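Local coordinates for genome polyprotein (Chicken sicinivirus JSY, PDB 6QWT) that probably catalyses RNA-directed RNA synthesis, as the 3Dpol polymerase part of the viral polyprotein, to copy the viral genome, at residues G61-P66 with P242-K247; E2-E7 with I288-N293; N96-L101 with L193-H198; Y204-G209 with T300-S305. All blocks are in the same frame, centred on the assembly; numbering follows the deposited sequence.

The four contacts run from the rim of the polymerase to its interior. Interactions 2 and 3 lie at the surface, interaction 1 is partly buried, and interaction 4, whose centre lies about 8 Å from that of the chain, is buried. Lys-290 of interaction 2 reaches the aspartates of interaction 1. Helix 191-198 of interaction 3 approaches Tyr-204, Gly-209 and Ile-302 of interaction 4, on which Phe-246 of interaction 1 (at Leu-303 and Asn-304) and Asn-293 of interaction 2 (at Thr-300 and Asn-304) also converge. Chemistry follows place: backbone ladder at the sheet edge, carboxylate at a helix start, threonine, glutamate and water at the hairpin, small hydroxyls with aliphatic branches inside.

Interaction 1. Residues G61-P66 with P242-K247; sequences GDIDEP and PSVVFK
Asp-62 meets the first turn of helix 243-256 with both carboxylate oxygens. Its OD1 accepts the backbone N of Ser-243 at 2.9 Å through the syn lone pair, while OD2 accepts Ser-243 OG at 3.0 Å, also from the syn side but 31° out of the carboxylate plane. With CG swung opposite its own main-chain nitrogen (chi1 -178°), the acid group extends from the loop to the helix start, where Pro-242 occupies the N-cap position. Ile-63 follows with its backbone: its O receives a weak hydrogen bond from Val-244 N at 3.4 Å. The isoleucine CB also rests 3.6 Å from Pro-242 CB. Asp-64 directs its CB away from the helix, yet its carbonyl O lies 3.5 Å from Val-244 CG2. That same methyl is then covered by Pro-66, whose CD approaches it to 3.8 Å, the proline ring and the valine crossing at about a right angle. Leu-70 of helix 70-81 touches Val-244 as well, so the valine is met by both the loop and the helix that follows it. Helix 243-256 comes after strand 230-235, probably the motif A strand of the palm, and Gly-61 at the loop's start hydrogen-bonds Ser-1 through the backbone. The carboxylates of Asp-62 and Asp-64 both form salt bridges with Lys-290. One carboxylate, that of Asp-62, thus grips the N-H and hydroxyl of a single serine at a helix start, where the helix dipole probably favours negative charge, and at the same time answers the lysine of a neighbouring strand.

Interaction 2. Residues E2-E7 with I288-N293; sequences EILACE and IMKGGN
Glu-2 and Lys-290 form one antiparallel hydrogen-bonded pair, and Leu-4 and Ile-288 form the next, giving four backbone bonds between the strands. Lys-290 N donates to Glu-2 O at 2.6 Å, and Glu-2 N returns the bond to Lys-290 O at 2.8 Å. In the second pair Leu-4 N reaches Ile-288 O at 2.7 Å and Ile-288 N reaches Leu-4 O at 2.9 Å. Between them, in the non-hydrogen-bonded pair of Ile-3 with Met-289, Ile-3 CA sends a C-H towards Ile-288 O. The side chains of Glu-2 and Lys-290 run side by side, but Glu-2 OE1 makes just a long salt bridge to Lys-290 NZ at 3.7 Å; the ammonium group has its stronger partners in Asp-64 and Asp-62. On the same face Leu-4 CD1 lies against Ile-288 CG2, and Cys-6 CB packs on Ile-288 CG1 at 3.7 Å. On the other face, the bend of Met-289 at chi2 (-65°) carries its CE to 3.7 Å from Ile-3 CB. The N-terminal strand 2-5 is thus an antiparallel edge of a mixed sheet within this chain. Its partner 285-290, flanked beyond by strand 277-282, runs directly into the Gly-Gly-Asn sequence ahead of the probable motif B helix, 298-316; on the way Gly-291 and Asn-293 make backbone hydrogen bonds with Tyr-276 of helix 267-276 and Asp-238 of helix 237-240.

Interaction 3. Residues N96-L101 with L193-H198; sequences NGTPLL and LFEAMH
Thr-98 and Glu-195 supply the direct polar link, approaching from opposite directions: Thr-98 OG1 donates to Glu-195 OE2. The modelled separation of 2.3 Å is very short and should not be taken at face value. The glutamate is extended beyond CG, which lets its carboxylate reach outward from the helix to the threonine. The same hydroxyl works in the other direction too, for Thr-98 OG1 accepts Leu-100 N at 3.1 Å in an ST turn, with a fairly straight N-H...O angle of 155°. One oxygen would thus tie the bend of the loop to the helix.

A second polar link passes through water. It lies at the edge of the His-198 ring, in the ring plane, 2.8 Å from ND1, and is modelled as donating a hydrogen bond to Leu-100 O, over a distance too short to be trusted.

The backbone framework for these groups is a minimal hairpin of two very short strands, the first weakly bonded, that follows helix 91-96: Thr-98 to Leu-101 form a type I turn, and Thr-98 N bonds to Leu-101 O at 2.7 Å.

Apolar contacts fill in beside the polar ones. Leu-100 CB lies 3.9 Å from Glu-195 CG, against the aliphatic part of the acid. Leu-101, its CG turned opposite the backbone N (chi1 -162°), presents both methyls to the helix: CD2 comes to 4.1 Å from Phe-194 CB, whereas CD1 sits 4.0 Å from His-198 CB, the leucine and histidine side chains crossing at about a right angle. The phenylalanine ring itself leads away from the hairpin, to Ile-302 on helix 298-316.

Interaction 4. Residues Y204-G209 with T300-S305; sequences YGSAVG and TSILNS
Ser-206 holds its OG opposite the backbone nitrogen (chi1 171°), facing Ser-305, whose own OG sits beside its backbone nitrogen (chi1 -70°); the two hydroxyls come within 3.2 Å. The link between these oxygens is a weak hydrogen bond whose proton placement is unsettled. Ser-305 is held more firmly by its own helix: its OG donates to Ser-301 O at 3.0 Å, and its backbone N bonds to the same carbonyl, the two donors arriving from opposite faces of the carbonyl plane. A buried hydroxyl is thereby turned back onto the helix while still touching the loop.

Val-208 provides the apolar share, spreading its branches over one helical turn. Its CB meets Ile-302 CD1 at 3.6 Å, its CG1 lies 3.5 Å from Ser-301 OG, and its CG2 is an equal 3.5 Å from Ser-305 OG. Ser-301 OG has its polar partner in Val-298 O, a turn earlier. Nearby, Asn-309 ND2 binds both Gly-205 O and Ser-305 O, adding a polar bridge from the same helix to the loop.

Ala-207 forms a backbone hydrogen bond with Cys-331 of strand 327-332, and Val-208 touches Tyr-332, the tyrosine that opens the Tyr-Gly-Asp-Asp motif. Helix 298-316, following the Gly-Gly-Asn sequence, probably corresponds to motif B. The loop is thus lodged between that helix and the motif C strand, consistent with the palm of picornaviral polymerases.

Interaction 1. Residues G61-P66 with P242-K247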
loop_
_atom_site.group_PDB
_atom_site.type_symbol
_atom_site.label_atom_id
_atom_site.label_comp_id
_atom_site.label_asym_id
_atom_site.label_seq_id
_atom_site.Cartn_x
_atom_site.Cartn_y
_atom_site.Cartn_z
ATOM N N GLY A 61 -15.241 -1.212 -16.327
ATOM C CA GLY A 61 -16.152 -2.309 -16.076
ATOM C C GLY A 61 -15.897 -2.998 -14.753
ATOM O O GLY A 61 -14.774 -2.986 -14.241
ATOM N N ASP A 62 -16.941 -3.599 -14.187
ATOM C CA ASP A 62 -16.848 -4.345 -12.941
ATOM C C ASP A 62 -17.373 -5.757 -13.164
ATOM O O ASP A 62 -18.244 -5.984 -14.006
ATOM C CB ASP A 62 -17.642 -3.655 -11.821
ATOM C CG ASP A 62 -17.536 -4.386 -10.496
ATOM O OD1 ASP A 62 -16.408 -4.759 -10.114
ATOM O OD2 ASP A 62 -18.578 -4.580 -9.834
ATOM N N ILE A 63 -16.836 -6.710 -12.409
ATOM C CA ILE A 63 -17.262 -8.102 -12.497
ATOM C C ILE A 63 -18.057 -8.435 -11.242
ATOM O O ILE A 63 -17.562 -8.280 -10.120
ATOM C CB ILE A 63 -16.067 -9.048 -12.680
ATOM C CG1 ILE A 63 -15.323 -8.700 -13.973
ATOM C CG2 ILE A 63 -16.539 -10.495 -12.710
ATOM C CD1 ILE A 63 -13.983 -9.387 -14.121
ATOM N N ASP A 64 -19.298 -8.883 -11.438
ATOM C CA ASP A 64 -20.207 -9.208 -10.347
ATOM C C ASP A 64 -20.310 -10.697 -10.070
ATOM O O ASP A 64 -20.657 -11.083 -8.951
ATOM C CB ASP A 64 -21.609 -8.670 -10.652
ATOM C CG ASP A 64 -21.780 -7.233 -10.233
ATOM O OD1 ASP A 64 -21.409 -6.904 -9.085
ATOM O OD2 ASP A 64 -22.278 -6.431 -11.050
ATOM N N GLU A 65 -20.039 -11.540 -11.060
ATOM C CA GLU A 65 -20.200 -12.967 -10.863
ATOM C C GLU A 65 -18.846 -13.658 -10.772
ATOM O O GLU A 65 -17.910 -13.284 -11.489
ATOM C CB GLU A 65 -21.015 -13.588 -12.003
ATOM C CG GLU A 65 -22.328 -12.865 -12.272
ATOM C CD GLU A 65 -23.260 -12.886 -11.074
ATOM O OE1 GLU A 65 -23.213 -13.866 -10.295
ATOM O OE2 GLU A 65 -24.037 -11.920 -10.909
ATOM N N PRO A 66 -18.710 -14.660 -9.909
ATOM C CA PRO A 66 -17.411 -15.324 -9.761
ATOM C C PRO A 66 -17.080 -16.181 -10.972
ATOM O O PRO A 66 -17.948 -16.846 -11.542
ATOM C CB PRO A 66 -17.596 -16.181 -8.504
ATOM C CG PRO A 66 -19.059 -16.459 -8.461
ATOM C CD PRO A 66 -19.729 -15.225 -9.007
ATOM N N PRO A 242 -12.408 -6.669 -8.941
ATOM C CA PRO A 242 -13.856 -6.824 -9.091
ATOM C C PRO A 242 -14.572 -6.898 -7.751
ATOM O O PRO A 242 -14.028 -7.367 -6.748
ATOM C CB PRO A 242 -13.989 -8.141 -9.865
ATOM C CG PRO A 242 -12.766 -8.898 -9.525
ATOM C CD PRO A 242 -11.674 -7.889 -9.317
ATOM N N SER A 243 -15.819 -6.420 -7.759
ATOM C CA SER A 243 -16.640 -6.422 -6.554
ATOM C C SER A 243 -16.760 -7.819 -5.959
ATOM O O SER A 243 -16.773 -7.981 -4.733
ATOM C CB SER A 243 -18.033 -5.872 -6.870
ATOM O OG SER A 243 -18.037 -4.459 -6.860
ATOM N N VAL A 244 -16.854 -8.837 -6.816
ATOM C CA VAL A 244 -17.181 -10.181 -6.353
ATOM C C VAL A 244 -16.114 -10.719 -5.406
ATOM O O VAL A 244 -16.425 -11.474 -4.477
ATOM C CB VAL A 244 -17.408 -11.105 -7.570
ATOM C CG1 VAL A 244 -16.127 -11.258 -8.384
ATOM C CG2 VAL A 244 -17.963 -12.456 -7.133
ATOM N N VAL A 245 -14.851 -10.326 -5.597
ATOM C CA VAL A 245 -13.790 -10.807 -4.714
ATOM C C VAL A 245 -13.959 -10.232 -3.312
ATOM O O VAL A 245 -13.885 -10.957 -2.310
ATOM C CB VAL A 245 -12.406 -10.475 -5.301
ATOM C CG1 VAL A 245 -11.307 -10.978 -4.378
ATOM C CG2 VAL A 245 -12.252 -11.083 -6.686
ATOM N N PHE A 246 -14.193 -8.919 -3.217
ATOM C CA PHE A 246 -14.434 -8.294 -1.918
ATOM C C PHE A 246 -15.669 -8.876 -1.244
ATOM O O PHE A 246 -15.669 -9.121 -0.032
ATOM C CB PHE A 246 -14.595 -6.782 -2.080
ATOM C CG PHE A 246 -13.304 -6.024 -2.033
ATOM C CD1 PHE A 246 -12.504 -6.067 -0.906
ATOM C CD2 PHE A 246 -12.894 -5.262 -3.115
ATOM C CE1 PHE A 246 -11.311 -5.368 -0.858
ATOM C CE2 PHE A 246 -11.704 -4.558 -3.072
ATOM C CZ PHE A 246 -10.912 -4.613 -1.943
ATOM N N LYS A 247 -16.738 -9.089 -2.016
ATOM C CA LYS A 247 -17.968 -9.640 -1.456
ATOM C C LYS A 247 -17.732 -11.021 -0.854
ATOM O O LYS A 247 -18.202 -11.313 0.252
ATOM C CB LYS A 247 -19.048 -9.693 -2.537
ATOM C CG LYS A 247 -20.447 -9.969 -2.019
ATOM C CD LYS A 247 -21.366 -10.440 -3.141
ATOM C CE LYS A 247 -21.527 -11.957 -3.126
ATOM N NZ LYS A 247 -21.632 -12.543 -4.495
#

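Interaction 2. Residues E2-E7 with I288-N293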
loop_
_atom_site.group_PDB
_atom_site.type_symbol
_atom_site.label_atom_id
_atom_site.label_comp_id
_atom_site.label_asym_id
_atom_site.label_seq_id
_atom_site.Cartn_x
_atom_site.Cartn_y
_atom_site.Cartn_z
ATOM N N GLU A 2 -16.630 0.543 -12.147
ATOM C CA GLU A 2 -17.798 1.140 -12.781
ATOM C C GLU A 2 -18.177 2.371 -11.974
ATOM O O GLU A 2 -18.372 2.281 -10.759
ATOM C CB GLU A 2 -18.952 0.136 -12.839
ATOM C CG GLU A 2 -20.168 0.583 -13.626
ATOM C CD GLU A 2 -21.308 -0.417 -13.529
ATOM O OE1 GLU A 2 -21.038 -1.608 -13.251
ATOM O OE2 GLU A 2 -22.475 -0.014 -13.730
ATOM N N ILE A 3 -18.263 3.518 -12.639
ATOM C CA ILE A 3 -18.460 4.794 -11.963
ATOM C C ILE A 3 -19.916 5.217 -12.108
ATOM O O ILE A 3 -20.454 5.260 -13.223
ATOM C CB ILE A 3 -17.501 5.861 -12.514
ATOM C CG1 ILE A 3 -17.968 7.259 -12.124
ATOM C CG2 ILE A 3 -17.357 5.731 -14.024
ATOM C CD1 ILE A 3 -16.931 8.309 -12.400
ATOM N N LEU A 4 -20.553 5.526 -10.981
ATOM C CA LEU A 4 -21.972 5.837 -10.922
ATOM C C LEU A 4 -22.188 7.233 -10.349
ATOM O O LEU A 4 -21.296 7.819 -9.730
ATOM C CB LEU A 4 -22.729 4.812 -10.064
ATOM C CG LEU A 4 -22.404 3.336 -10.281
ATOM C CD1 LEU A 4 -23.078 2.484 -9.214
ATOM C CD2 LEU A 4 -22.827 2.895 -11.673
ATOM N N ALA A 5 -23.398 7.749 -10.554
ATOM C CA ALA A 5 -23.768 9.046 -10.007
ATOM C C ALA A 5 -23.914 8.968 -8.491
ATOM O O ALA A 5 -24.194 7.908 -7.926
ATOM C CB ALA A 5 -25.073 9.539 -10.631
ATOM N N CYS A 6 -23.729 10.109 -7.833
ATOM C CA CYS A 6 -23.763 10.155 -6.381
ATOM C C CYS A 6 -24.251 11.518 -5.920
ATOM O O CYS A 6 -23.879 12.545 -6.497
ATOM C CB CYS A 6 -22.381 9.863 -5.787
ATOM S SG CYS A 6 -22.293 10.005 -3.995
ATOM N N GLU A 7 -25.077 11.521 -4.877
ATOM C CA GLU A 7 -25.563 12.771 -4.316
ATOM C C GLU A 7 -24.432 13.488 -3.579
ATOM O O GLU A 7 -23.662 12.852 -2.852
ATOM C CB GLU A 7 -26.726 12.512 -3.359
ATOM C CG GLU A 7 -27.764 13.616 -3.317
ATOM C CD GLU A 7 -28.703 13.569 -4.504
ATOM O OE1 GLU A 7 -29.758 12.907 -4.408
ATOM O OE2 GLU A 7 -28.389 14.196 -5.538
ATOM N N ILE A 288 -19.751 7.572 -7.312
ATOM C CA ILE A 288 -19.658 6.294 -6.621
ATOM C C ILE A 288 -18.881 5.342 -7.517
ATOM O O ILE A 288 -19.127 5.285 -8.727
ATOM C CB ILE A 288 -21.051 5.727 -6.283
ATOM C CG1 ILE A 288 -21.586 6.359 -4.995
ATOM C CG2 ILE A 288 -21.012 4.205 -6.163
ATOM C CD1 ILE A 288 -23.065 6.118 -4.762
ATOM N N MET A 289 -17.928 4.622 -6.931
ATOM C CA MET A 289 -17.159 3.614 -7.645
ATOM C C MET A 289 -17.702 2.236 -7.290
ATOM O O MET A 289 -17.723 1.855 -6.115
ATOM C CB MET A 289 -15.672 3.713 -7.305
ATOM C CG MET A 289 -14.932 4.799 -8.074
ATOM S SD MET A 289 -14.882 4.475 -9.854
ATOM C CE MET A 289 -14.418 6.079 -10.504
ATOM N N LYS A 290 -18.156 1.502 -8.301
ATOM C CA LYS A 290 -18.571 0.112 -8.145
ATOM C C LYS A 290 -17.402 -0.761 -8.584
ATOM O O LYS A 290 -17.037 -0.773 -9.764
ATOM C CB LYS A 290 -19.828 -0.180 -8.961
ATOM C CG LYS A 290 -20.347 -1.603 -8.836
ATOM C CD LYS A 290 -21.664 -1.767 -9.583
ATOM C CE LYS A 290 -22.125 -3.215 -9.597
ATOM N NZ LYS A 290 -21.259 -4.071 -10.453
ATOM N N GLY A 291 -16.808 -1.479 -7.634
ATOM C CA GLY A 291 -15.571 -2.190 -7.872
ATOM C C GLY A 291 -14.355 -1.370 -7.469
ATOM O O GLY A 291 -14.428 -0.167 -7.212
ATOM N N GLY A 292 -13.205 -2.045 -7.409
ATOM C CA GLY A 292 -11.976 -1.414 -6.951
ATOM C C GLY A 292 -12.032 -1.072 -5.468
ATOM O O GLY A 292 -12.975 -1.406 -4.758
ATOM N N ASN A 293 -10.988 -0.382 -5.000
ATOM C CA ASN A 293 -10.884 0.065 -3.605
ATOM C C ASN A 293 -10.073 1.350 -3.630
ATOM O O ASN A 293 -9.076 1.417 -4.368
ATOM C CB ASN A 293 -10.200 -1.005 -2.725
ATOM C CG ASN A 293 -10.218 -0.680 -1.207
ATOM O OD1 ASN A 293 -10.636 0.384 -0.782
ATOM N ND2 ASN A 293 -9.761 -1.629 -0.401
#

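Interaction 3. Residues N96-L101 with L193-H198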
loop_
_atom_site.group_PDB
_atom_site.type_symbol
_atom_site.label_atom_id
_atom_site.label_comp_id
_atom_site.label_asym_id
_atom_site.label_seq_id
_atom_site.Cartn_x
_atom_site.Cartn_y
_atom_site.Cartn_z
ATOM N N ASN A 96 -6.339 4.405 20.361
ATOM C CA ASN A 96 -5.048 4.501 21.033
ATOM C C ASN A 96 -4.130 3.310 20.794
ATOM O O ASN A 96 -2.919 3.439 20.998
ATOM C CB ASN A 96 -5.257 4.680 22.539
ATOM C CG ASN A 96 -5.981 5.969 22.871
ATOM O OD1 ASN A 96 -5.393 7.051 22.839
ATOM N ND2 ASN A 96 -7.267 5.862 23.183
ATOM N N GLY A 97 -4.658 2.166 20.386
ATOM C CA GLY A 97 -3.833 1.031 20.030
ATOM C C GLY A 97 -3.869 -0.065 21.084
ATOM O O GLY A 97 -4.470 0.061 22.152
ATOM N N THR A 98 -3.211 -1.171 20.742
ATOM C CA THR A 98 -3.101 -2.352 21.590
ATOM C C THR A 98 -1.648 -2.817 21.568
ATOM O O THR A 98 -0.841 -2.246 20.823
ATOM C CB THR A 98 -4.036 -3.470 21.106
ATOM O OG1 THR A 98 -3.475 -4.099 19.947
ATOM C CG2 THR A 98 -5.432 -2.941 20.781
ATOM N N PRO A 99 -1.262 -3.826 22.357
ATOM C CA PRO A 99 0.106 -4.360 22.230
ATOM C C PRO A 99 0.459 -4.858 20.833
ATOM O O PRO A 99 1.648 -5.031 20.541
ATOM C CB PRO A 99 0.127 -5.508 23.249
ATOM C CG PRO A 99 -0.845 -5.095 24.286
ATOM C CD PRO A 99 -1.939 -4.351 23.561
ATOM N N LEU A 100 -0.522 -5.093 19.960
ATOM C CA LEU A 100 -0.259 -5.633 18.632
ATOM C C LEU A 100 -0.574 -4.660 17.504
ATOM O O LEU A 100 -0.387 -5.012 16.335
ATOM C CB LEU A 100 -1.056 -6.924 18.421
ATOM C CG LEU A 100 -0.778 -8.044 19.421
ATOM C CD1 LEU A 100 -1.689 -9.232 19.153
ATOM C CD2 LEU A 100 0.682 -8.453 19.361
ATOM N N LEU A 101 -1.039 -3.452 17.814
ATOM C CA LEU A 101 -1.460 -2.512 16.782
ATOM C C LEU A 101 -1.328 -1.092 17.313
ATOM O O LEU A 101 -1.859 -0.777 18.381
ATOM C CB LEU A 101 -2.903 -2.792 16.345
ATOM C CG LEU A 101 -3.369 -2.212 15.005
ATOM C CD1 LEU A 101 -2.669 -2.895 13.832
ATOM C CD2 LEU A 101 -4.883 -2.325 14.872
ATOM N N LEU A 193 -8.617 -8.736 13.120
ATOM C CA LEU A 193 -7.919 -9.228 11.938
ATOM C C LEU A 193 -6.619 -8.466 11.708
ATOM O O LEU A 193 -5.583 -9.074 11.413
ATOM C CB LEU A 193 -8.826 -9.127 10.712
ATOM C CG LEU A 193 -8.226 -9.558 9.370
ATOM C CD1 LEU A 193 -7.915 -11.051 9.358
ATOM C CD2 LEU A 193 -9.161 -9.195 8.233
ATOM N N PHE A 194 -6.654 -7.136 11.849
ATOM C CA PHE A 194 -5.444 -6.340 11.655
ATOM C C PHE A 194 -4.366 -6.729 12.657
ATOM O O PHE A 194 -3.189 -6.836 12.300
ATOM C CB PHE A 194 -5.764 -4.847 11.767
ATOM C CG PHE A 194 -6.716 -4.344 10.711
ATOM C CD1 PHE A 194 -6.892 -5.038 9.524
ATOM C CD2 PHE A 194 -7.438 -3.175 10.909
ATOM C CE1 PHE A 194 -7.770 -4.576 8.555
ATOM C CE2 PHE A 194 -8.316 -2.708 9.945
ATOM C CZ PHE A 194 -8.483 -3.410 8.767
ATOM N N GLU A 195 -4.751 -6.948 13.918
ATOM C CA GLU A 195 -3.796 -7.412 14.919
ATOM C C GLU A 195 -3.121 -8.702 14.475
ATOM O O GLU A 195 -1.892 -8.827 14.531
ATOM C CB GLU A 195 -4.501 -7.626 16.256
ATOM C CG GLU A 195 -4.653 -6.385 17.104
ATOM C CD GLU A 195 -5.132 -6.714 18.502
ATOM O OE1 GLU A 195 -5.923 -7.670 18.654
ATOM O OE2 GLU A 195 -4.713 -6.024 19.452
ATOM N N ALA A 196 -3.918 -9.673 14.020
ATOM C CA ALA A 196 -3.376 -10.984 13.685
ATOM C C ALA A 196 -2.417 -10.911 12.502
ATOM O O ALA A 196 -1.412 -11.630 12.465
ATOM C CB ALA A 196 -4.517 -11.959 13.389
ATOM N N MET A 197 -2.704 -10.047 11.529
ATOM C CA MET A 197 -1.910 -9.993 10.306
ATOM C C MET A 197 -0.759 -8.997 10.401
ATOM O O MET A 197 0.379 -9.331 10.057
ATOM C CB MET A 197 -2.806 -9.648 9.114
ATOM C CG MET A 197 -3.864 -10.696 8.834
ATOM S SD MET A 197 -4.887 -10.286 7.416
ATOM C CE MET A 197 -3.678 -10.314 6.093
ATOM N N HIS A 198 -1.044 -7.775 10.864
ATOM C CA HIS A 198 -0.017 -6.739 10.950
ATOM C C HIS A 198 1.122 -7.142 11.878
ATOM O O HIS A 198 2.279 -6.793 11.624
ATOM C CB HIS A 198 -0.645 -5.422 11.419
ATOM C CG HIS A 198 0.234 -4.225 11.231
ATOM N ND1 HIS A 198 1.186 -3.848 12.154
ATOM C CD2 HIS A 198 0.298 -3.315 10.230
ATOM C CE1 HIS A 198 1.805 -2.760 11.726
ATOM N NE2 HIS A 198 1.283 -2.416 10.561
HETATM O O HOH W 1 1.410 -4.793 14.730
#

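Interaction 4. Residues Y204-G209 with T300-S305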
loop_
_atom_site.group_PDB
_atom_site.type_symbol
_atom_site.label_atom_id
_atom_site.label_comp_id
_atom_site.label_asym_id
_atom_site.label_seq_id
_atom_site.Cartn_x
_atom_site.Cartn_y
_atom_site.Cartn_z
ATOM N N TYR A 204 -0.202 -15.391 6.209
ATOM C CA TYR A 204 -1.442 -15.097 5.486
ATOM C C TYR A 204 -1.172 -14.471 4.120
ATOM O O TYR A 204 -2.014 -13.750 3.577
ATOM C CB TYR A 204 -2.366 -14.203 6.317
ATOM C CG TYR A 204 -2.467 -14.639 7.758
ATOM C CD1 TYR A 204 -3.007 -15.876 8.092
ATOM C CD2 TYR A 204 -2.010 -13.824 8.785
ATOM C CE1 TYR A 204 -3.095 -16.285 9.412
ATOM C CE2 TYR A 204 -2.094 -14.225 10.106
ATOM C CZ TYR A 204 -2.639 -15.455 10.414
ATOM O OH TYR A 204 -2.725 -15.854 11.729
ATOM N N GLY A 205 0.003 -14.743 3.556
ATOM C CA GLY A 205 0.341 -14.227 2.244
ATOM C C GLY A 205 0.453 -12.725 2.167
ATOM O O GLY A 205 0.382 -12.164 1.069
ATOM N N SER A 206 0.637 -12.050 3.300
ATOM C CA SER A 206 0.654 -10.596 3.348
ATOM C C SER A 206 1.928 -10.095 4.013
ATOM O O SER A 206 2.335 -10.601 5.065
ATOM C CB SER A 206 -0.564 -10.057 4.100
ATOM O OG SER A 206 -0.444 -8.665 4.313
ATOM N N ALA A 207 2.543 -9.086 3.400
ATOM C CA ALA A 207 3.719 -8.428 3.947
ATOM C C ALA A 207 3.386 -7.101 4.617
ATOM O O ALA A 207 4.301 -6.381 5.028
ATOM C CB ALA A 207 4.761 -8.209 2.848
ATOM N N VAL A 208 2.099 -6.764 4.737
ATOM C CA VAL A 208 1.707 -5.499 5.348
ATOM C C VAL A 208 2.144 -5.473 6.805
ATOM O O VAL A 208 1.953 -6.443 7.550
ATOM C CB VAL A 208 0.192 -5.290 5.210
ATOM C CG1 VAL A 208 -0.254 -4.062 5.991
ATOM C CG2 VAL A 208 -0.190 -5.176 3.741
ATOM N N GLY A 209 2.735 -4.353 7.220
ATOM C CA GLY A 209 3.285 -4.217 8.550
ATOM C C GLY A 209 4.728 -4.650 8.683
ATOM O O GLY A 209 5.256 -4.657 9.801
ATOM N N THR A 300 -6.989 -1.017 4.165
ATOM C CA THR A 300 -7.214 -1.362 2.764
ATOM C C THR A 300 -6.061 -2.185 2.203
ATOM O O THR A 300 -6.283 -3.056 1.356
ATOM C CB THR A 300 -7.449 -0.089 1.935
ATOM O OG1 THR A 300 -8.780 -0.104 1.405
ATOM C CG2 THR A 300 -6.450 0.045 0.785
ATOM N N SER A 301 -4.836 -1.946 2.680
ATOM C CA SER A 301 -3.708 -2.756 2.239
ATOM C C SER A 301 -3.827 -4.188 2.745
ATOM O O SER A 301 -3.366 -5.118 2.075
ATOM C CB SER A 301 -2.394 -2.121 2.698
ATOM O OG SER A 301 -2.344 -2.014 4.109
ATOM N N ILE A 302 -4.437 -4.381 3.918
ATOM C CA ILE A 302 -4.644 -5.729 4.442
ATOM C C ILE A 302 -5.660 -6.478 3.590
ATOM O O ILE A 302 -5.433 -7.624 3.187
ATOM C CB ILE A 302 -5.077 -5.670 5.920
ATOM C CG1 ILE A 302 -3.866 -5.423 6.819
ATOM C CG2 ILE A 302 -5.777 -6.958 6.334
ATOM C CD1 ILE A 302 -2.854 -6.531 6.759
ATOM N N LEU A 303 -6.798 -5.840 3.304
ATOM C CA LEU A 303 -7.810 -6.465 2.460
ATOM C C LEU A 303 -7.343 -6.588 1.014
ATOM O O LEU A 303 -7.717 -7.543 0.325
ATOM C CB LEU A 303 -9.118 -5.676 2.539
ATOM C CG LEU A 303 -9.649 -5.462 3.961
ATOM C CD1 LEU A 303 -10.941 -4.661 3.956
ATOM C CD2 LEU A 303 -9.847 -6.794 4.672
ATOM N N ASN A 304 -6.530 -5.640 0.538
ATOM C CA ASN A 304 -5.961 -5.759 -0.801
ATOM C C ASN A 304 -5.042 -6.969 -0.904
ATOM O O ASN A 304 -5.035 -7.664 -1.928
ATOM C CB ASN A 304 -5.199 -4.489 -1.174
ATOM C CG ASN A 304 -6.051 -3.509 -1.954
ATOM O OD1 ASN A 304 -7.247 -3.359 -1.694
ATOM N ND2 ASN A 304 -5.436 -2.833 -2.917
ATOM N N SER A 305 -4.244 -7.220 0.140
ATOM C CA SER A 305 -3.398 -8.412 0.175
ATOM C C SER A 305 -4.231 -9.671 0.013
ATOM O O SER A 305 -3.898 -10.556 -0.784
ATOM C CB SER A 305 -2.616 -8.472 1.487
ATOM O OG SER A 305 -1.623 -7.468 1.545
#